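2-(hydroxymethyl)glutarate dehydrogenase (Eubacterium barkeri, PDB 3CKY) catalyses the NAD-dependent interconversion of 2-formylglutarate and (S)-2-hydroxymethylglutarate, a step in nicotinate fermentation, and works as a homotetramer. Local coordinates at residues D62-S67 against A90-V95; A122-G127 against L136-G141. One frame throughout, in Å; residues are numbered along the deposited sequence.

Contact 1 of 2, residues D62-S67 against A90-V95; sequences DIIFTS and AGTVIV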
loop_
_atom_site.group_PDB
_atom_site.type_symbol
_atom_site.label_atom_id
_atom_site.label_comp_id
_atom_site.label_asym_id
_atom_site.label_seq_id
_atom_site.Cartn_x
_atom_site.Cartn_y
_atom_site.Cartn_z
ATOM N N ASP A 62 16.714 -33.040 28.190
ATOM C CA ASP A 62 17.741 -32.000 28.250
ATOM C C ASP A 62 17.552 -31.006 27.114
ATOM O O ASP A 62 17.753 -29.809 27.290
ATOM C CB ASP A 62 19.139 -32.615 28.117
ATOM C CG ASP A 62 19.396 -33.721 29.120
ATOM O OD1 ASP A 62 18.745 -33.743 30.190
ATOM O OD2 ASP A 62 20.262 -34.571 28.828
ATOM N N ILE A 63 17.202 -31.524 25.941
ATOM C CA ILE A 63 16.915 -30.707 24.772
ATOM C C ILE A 63 15.526 -31.072 24.262
ATOM O O ILE A 63 15.250 -32.237 23.975
ATOM C CB ILE A 63 17.955 -30.922 23.654
ATOM C CG1 ILE A 63 19.353 -30.520 24.145
ATOM C CG2 ILE A 63 17.563 -30.127 22.395
ATOM C CD1 ILE A 63 20.484 -30.935 23.212
ATOM N N ILE A 64 14.657 -30.074 24.166
ATOM C CA ILE A 64 13.267 -30.288 23.780
ATOM C C ILE A 64 12.981 -29.564 22.463
ATOM O O ILE A 64 13.279 -28.378 22.312
ATOM C CB ILE A 64 12.287 -29.784 24.867
ATOM C CG1 ILE A 64 12.581 -30.451 26.215
ATOM C CG2 ILE A 64 10.847 -30.066 24.456
ATOM C CD1 ILE A 64 11.914 -29.762 27.385
ATOM N N PHE A 65 12.413 -30.301 21.516
ATOM C CA PHE A 65 12.030 -29.755 20.232
ATOM C C PHE A 65 10.532 -29.524 20.202
ATOM O O PHE A 65 9.751 -30.339 20.696
ATOM C CB PHE A 65 12.419 -30.711 19.108
ATOM C CG PHE A 65 13.891 -30.786 18.872
ATOM C CD1 PHE A 65 14.665 -31.726 19.540
ATOM C CD2 PHE A 65 14.509 -29.915 17.993
ATOM C CE1 PHE A 65 16.035 -31.798 19.328
ATOM C CE2 PHE A 65 15.873 -29.982 17.774
ATOM C CZ PHE A 65 16.638 -30.926 18.440
ATOM N N THR A 66 10.142 -28.392 19.624
ATOM C CA THR A 66 8.744 -28.102 19.379
ATOM C C THR A 66 8.594 -27.271 18.117
ATOM O O THR A 66 9.502 -26.536 17.737
ATOM C CB THR A 66 8.096 -27.367 20.580
ATOM O OG1 THR A 66 6.677 -27.521 20.523
ATOM C CG2 THR A 66 8.468 -25.885 20.596
ATOM N N SER A 67 7.447 -27.422 17.470
ATOM C CA SER A 67 7.051 -26.589 16.349
ATOM C C SER A 67 5.533 -26.408 16.417
ATOM O O SER A 67 4.772 -27.324 16.091
ATOM C CB SER A 67 7.460 -27.228 15.021
ATOM O OG SER A 67 7.104 -26.391 13.934
ATOM N N ALA A 90 16.535 -26.778 35.308
ATOM C CA ALA A 90 17.443 -25.714 34.889
ATOM C C ALA A 90 18.575 -26.281 34.029
ATOM O O ALA A 90 19.036 -27.400 34.252
ATOM C CB ALA A 90 18.003 -24.987 36.101
ATOM N N GLY A 91 18.995 -25.510 33.029
ATOM C CA GLY A 91 20.013 -25.954 32.074
ATOM C C GLY A 91 19.439 -26.678 30.867
ATOM O O GLY A 91 20.174 -27.019 29.939
ATOM N N THR A 92 18.128 -26.919 30.882
ATOM C CA THR A 92 17.440 -27.530 29.757
ATOM C C THR A 92 17.376 -26.501 28.639
ATOM O O THR A 92 17.232 -25.303 28.900
ATOM C CB THR A 92 16.010 -27.978 30.139
ATOM O OG1 THR A 92 16.072 -28.904 31.233
ATOM C CG2 THR A 92 15.310 -28.643 28.960
ATOM N N VAL A 93 17.505 -26.970 27.403
ATOM C CA VAL A 93 17.397 -26.109 26.229
ATOM C C VAL A 93 16.108 -26.432 25.475
ATOM O O VAL A 93 15.845 -27.596 25.171
ATOM C CB VAL A 93 18.590 -26.297 25.264
ATOM C CG1 VAL A 93 18.496 -25.322 24.087
ATOM C CG2 VAL A 93 19.919 -26.128 26.000
ATOM N N ILE A 94 15.307 -25.401 25.197
ATOM C CA ILE A 94 14.128 -25.529 24.346
ATOM C C ILE A 94 14.499 -25.052 22.949
ATOM O O ILE A 94 15.037 -23.960 22.792
ATOM C CB ILE A 94 12.950 -24.657 24.828
ATOM C CG1 ILE A 94 12.678 -24.848 26.329
ATOM C CG2 ILE A 94 11.705 -24.955 23.996
ATOM C CD1 ILE A 94 12.282 -26.258 26.732
ATOM N N VAL A 95 14.221 -25.875 21.943
ATOM C CA VAL A 95 14.478 -25.518 20.549
ATOM C C VAL A 95 13.149 -25.344 19.835
ATOM O O VAL A 95 12.498 -26.319 19.470
ATOM C CB VAL A 95 15.319 -26.584 19.833
ATOM C CG1 VAL A 95 15.563 -26.167 18.388
ATOM C CG2 VAL A 95 16.640 -26.805 20.574
#
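Val95 and Phe65 stand side by side on one face of the sheet, which they share with Ile63 and Val93. Val95 CG1 approaches the ring obliquely, 3.9 Å from Phe65 CE2. With that branch anti to the backbone N (chi1 -180°), CG2 is left to meet Ile63 CG2, also at 3.9 Å, and the valine packs against two residues of the neighbouring strand. Helix 144-157 closes over this face through Val153 and Ile157, while Phe9 lays its ring against that of Phe65. Replacing Phe65 by an alanine would probably open a gap under the helix and leave Phe9 and Val95 CG1 without the ring they pack on. The other face packs a little closer: Ile64 and Ile94 lie alongside each other, their CD1 atoms 3.6 Å apart, and Ile64 CD1 extends to Thr92 CG2. Between the faces, four backbone bonds join the strands, from Val93 N to Asp62 O, Ile64 N to Val93 O, Val95 N to Ile64 O at 2.7 Å, and Thr66 N to Val95 O at a longer 3.1 Å. Towards solvent the fit relaxes. The CB of the partly exposed Asp62 leaves its backbone away from 90-95, and its OD2 accepts a bond from Lys6 N, so only its backbone serves this pairing. Two parallel strands, joined through helices 71-79 and 84-87 and flanked on the 63-66 side by strand 6-10, make up a beta-alpha-beta crossover in the interior of a Rossmann-type dinucleotide-binding sheet.

Contact 2 of 2, residues A122-G127 against L136-G141; sequences APVSGG and LTIMVG
Ser125 and Thr137 exchange two backbone bonds, as an antiparallel hydrogen-bonded pair does: Ser125 N gives to Thr137 O at 2.8 Å, in the carbonyl plane, and Thr137 N gives to Ser125 O from a position tilted 21° out of the Ser125 carbonyl plane. Further along, Met139 N meets Pro123 O almost straight on, at 3.0 Å. Pro123 has no N-H to return, and Met139 O is met instead by carbon: Ala122 CA at 3.3 Å and Pro123 CD. The methionine chain, bent at chi2 and chi3, brings CE back over the same Pro123 carbonyl. Here the run of parallel Rossmann strands ends: after helix 127-133, strand 136-141 returns antiparallel to 118-125. At the intervening non-hydrogen-bonded pair, Val124 CG1 packs on Ile138 CG1 at 3.7 Å. Val124 O is satisfied from outside, accepting a bond from NZ of Lys174, the probable active-site residue. Leu136 CD2 lies 3.3 Å from Ser125 O and also comes near the carbonyl of Gly127. On the far side of strand 136-141, backbone bonds link Leu136, Ile138 and Val140 with Lys159, Asp160 and Tyr162 of strand 158-165.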
loop_
_atom_site.group_PDB
_atom_site.type_symbol
_atom_site.label_atom_id
_atom_site.label_comp_id
_atom_site.label_asym_id
_atom_site.label_seq_id
_atom_site.Cartn_x
_atom_site.Cartn_y
_atom_site.Cartn_z
ATOM N N ALA A 122 14.989 -22.052 16.266
ATOM C CA ALA A 122 15.706 -22.856 15.266
ATOM C C ALA A 122 14.756 -23.295 14.148
ATOM O O ALA A 122 14.571 -24.484 13.903
ATOM C CB ALA A 122 16.361 -24.063 15.919
ATOM N N PRO A 123 14.150 -22.328 13.460
ATOM C CA PRO A 123 13.303 -22.697 12.333
ATOM C C PRO A 123 14.109 -23.412 11.237
ATOM O O PRO A 123 15.323 -23.197 11.092
ATOM C CB PRO A 123 12.781 -21.354 11.834
ATOM C CG PRO A 123 13.759 -20.359 12.329
ATOM C CD PRO A 123 14.226 -20.873 13.638
ATOM N N VAL A 124 13.431 -24.278 10.497
ATOM C CA VAL A 124 14.090 -25.125 9.526
ATOM C C VAL A 124 13.505 -24.926 8.132
ATOM O O VAL A 124 12.384 -24.424 7.983
ATOM C CB VAL A 124 13.945 -26.609 9.903
ATOM C CG1 VAL A 124 14.401 -26.843 11.337
ATOM C CG2 VAL A 124 12.502 -27.069 9.696
ATOM N N SER A 125 14.284 -25.299 7.118
ATOM C CA SER A 125 13.767 -25.428 5.758
ATOM C C SER A 125 14.216 -26.760 5.158
ATOM O O SER A 125 15.180 -27.365 5.630
ATOM C CB SER A 125 14.212 -24.253 4.891
ATOM O OG SER A 125 15.618 -24.145 4.842
ATOM N N GLY A 126 13.496 -27.218 4.135
ATOM C CA GLY A 126 13.764 -28.506 3.490
ATOM C C GLY A 126 12.547 -29.418 3.420
ATOM O O GLY A 126 12.537 -30.395 2.666
ATOM N N GLY A 127 11.532 -29.119 4.227
ATOM C CA GLY A 127 10.278 -29.862 4.196
ATOM C C GLY A 127 10.391 -31.232 4.828
ATOM O O GLY A 127 11.377 -31.532 5.508
ATOM N N LEU A 136 17.800 -31.214 6.549
ATOM C CA LEU A 136 17.192 -29.913 6.822
ATOM C C LEU A 136 18.233 -28.812 6.993
ATOM O O LEU A 136 19.297 -29.039 7.578
ATOM C CB LEU A 136 16.346 -29.972 8.103
ATOM C CG LEU A 136 15.027 -30.734 8.054
ATOM C CD1 LEU A 136 14.444 -30.815 9.457
ATOM C CD2 LEU A 136 14.048 -30.084 7.087
ATOM N N THR A 137 17.919 -27.622 6.488
ATOM C CA THR A 137 18.695 -26.426 6.821
ATOM C C THR A 137 18.088 -25.835 8.073
ATOM O O THR A 137 16.883 -25.631 8.140
ATOM C CB THR A 137 18.703 -25.402 5.679
ATOM O OG1 THR A 137 19.406 -25.963 4.567
ATOM C CG2 THR A 137 19.394 -24.108 6.103
ATOM N N ILE A 138 18.922 -25.598 9.074
ATOM C CA ILE A 138 18.463 -25.131 10.374
ATOM C C ILE A 138 19.123 -23.798 10.701
ATOM O O ILE A 138 20.351 -23.695 10.711
ATOM C CB ILE A 138 18.748 -26.170 11.478
ATOM C CG1 ILE A 138 18.083 -27.518 11.115
ATOM C CG2 ILE A 138 18.263 -25.655 12.840
ATOM C CD1 ILE A 138 18.239 -28.626 12.157
ATOM N N MET A 139 18.295 -22.782 10.957
ATOM C CA MET A 139 18.774 -21.432 11.210
ATOM C C MET A 139 18.567 -21.109 12.693
ATOM O O MET A 139 17.434 -21.018 13.161
ATOM C CB MET A 139 18.028 -20.444 10.315
ATOM C CG MET A 139 18.263 -20.660 8.798
ATOM S SD MET A 139 16.774 -20.438 7.750
ATOM C CE MET A 139 15.771 -21.799 8.364
ATOM N N VAL A 140 19.672 -20.917 13.419
ATOM C CA VAL A 140 19.641 -20.858 14.881
ATOM C C VAL A 140 19.957 -19.473 15.440
ATOM O O VAL A 140 20.952 -18.854 15.065
ATOM C CB VAL A 140 20.636 -21.871 15.499
ATOM C CG1 VAL A 140 20.507 -21.885 17.025
ATOM C CG2 VAL A 140 20.405 -23.269 14.927
ATOM N N GLY A 141 19.090 -19.005 16.336
ATOM C CA GLY A 141 19.310 -17.784 17.103
ATOM C C GLY A 141 19.598 -18.163 18.538
ATOM O O GLY A 141 18.724 -18.673 19.228
#

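Both contacts belong to one mixed sheet in the NAD-binding region, with centres about 16 Å apart, and they follow in series: contact 1 closes before contact 2 opens. Strands 93-96 and 118-125 are neighbours, so the two meet where Val95 CG1 packs 3.3 Å from Ala122 CB. Helix 144-157 lies over side chains of both. Contact 1 belongs to the parallel part of the sheet, and contact 2 is where its direction reverses. Contact 2 also touches helix 169-197, so the probable cofactor-binding Met15, close to Val124, and the probable active-site Lys174, close to Ser125, both lie beside the end of strand 118-125.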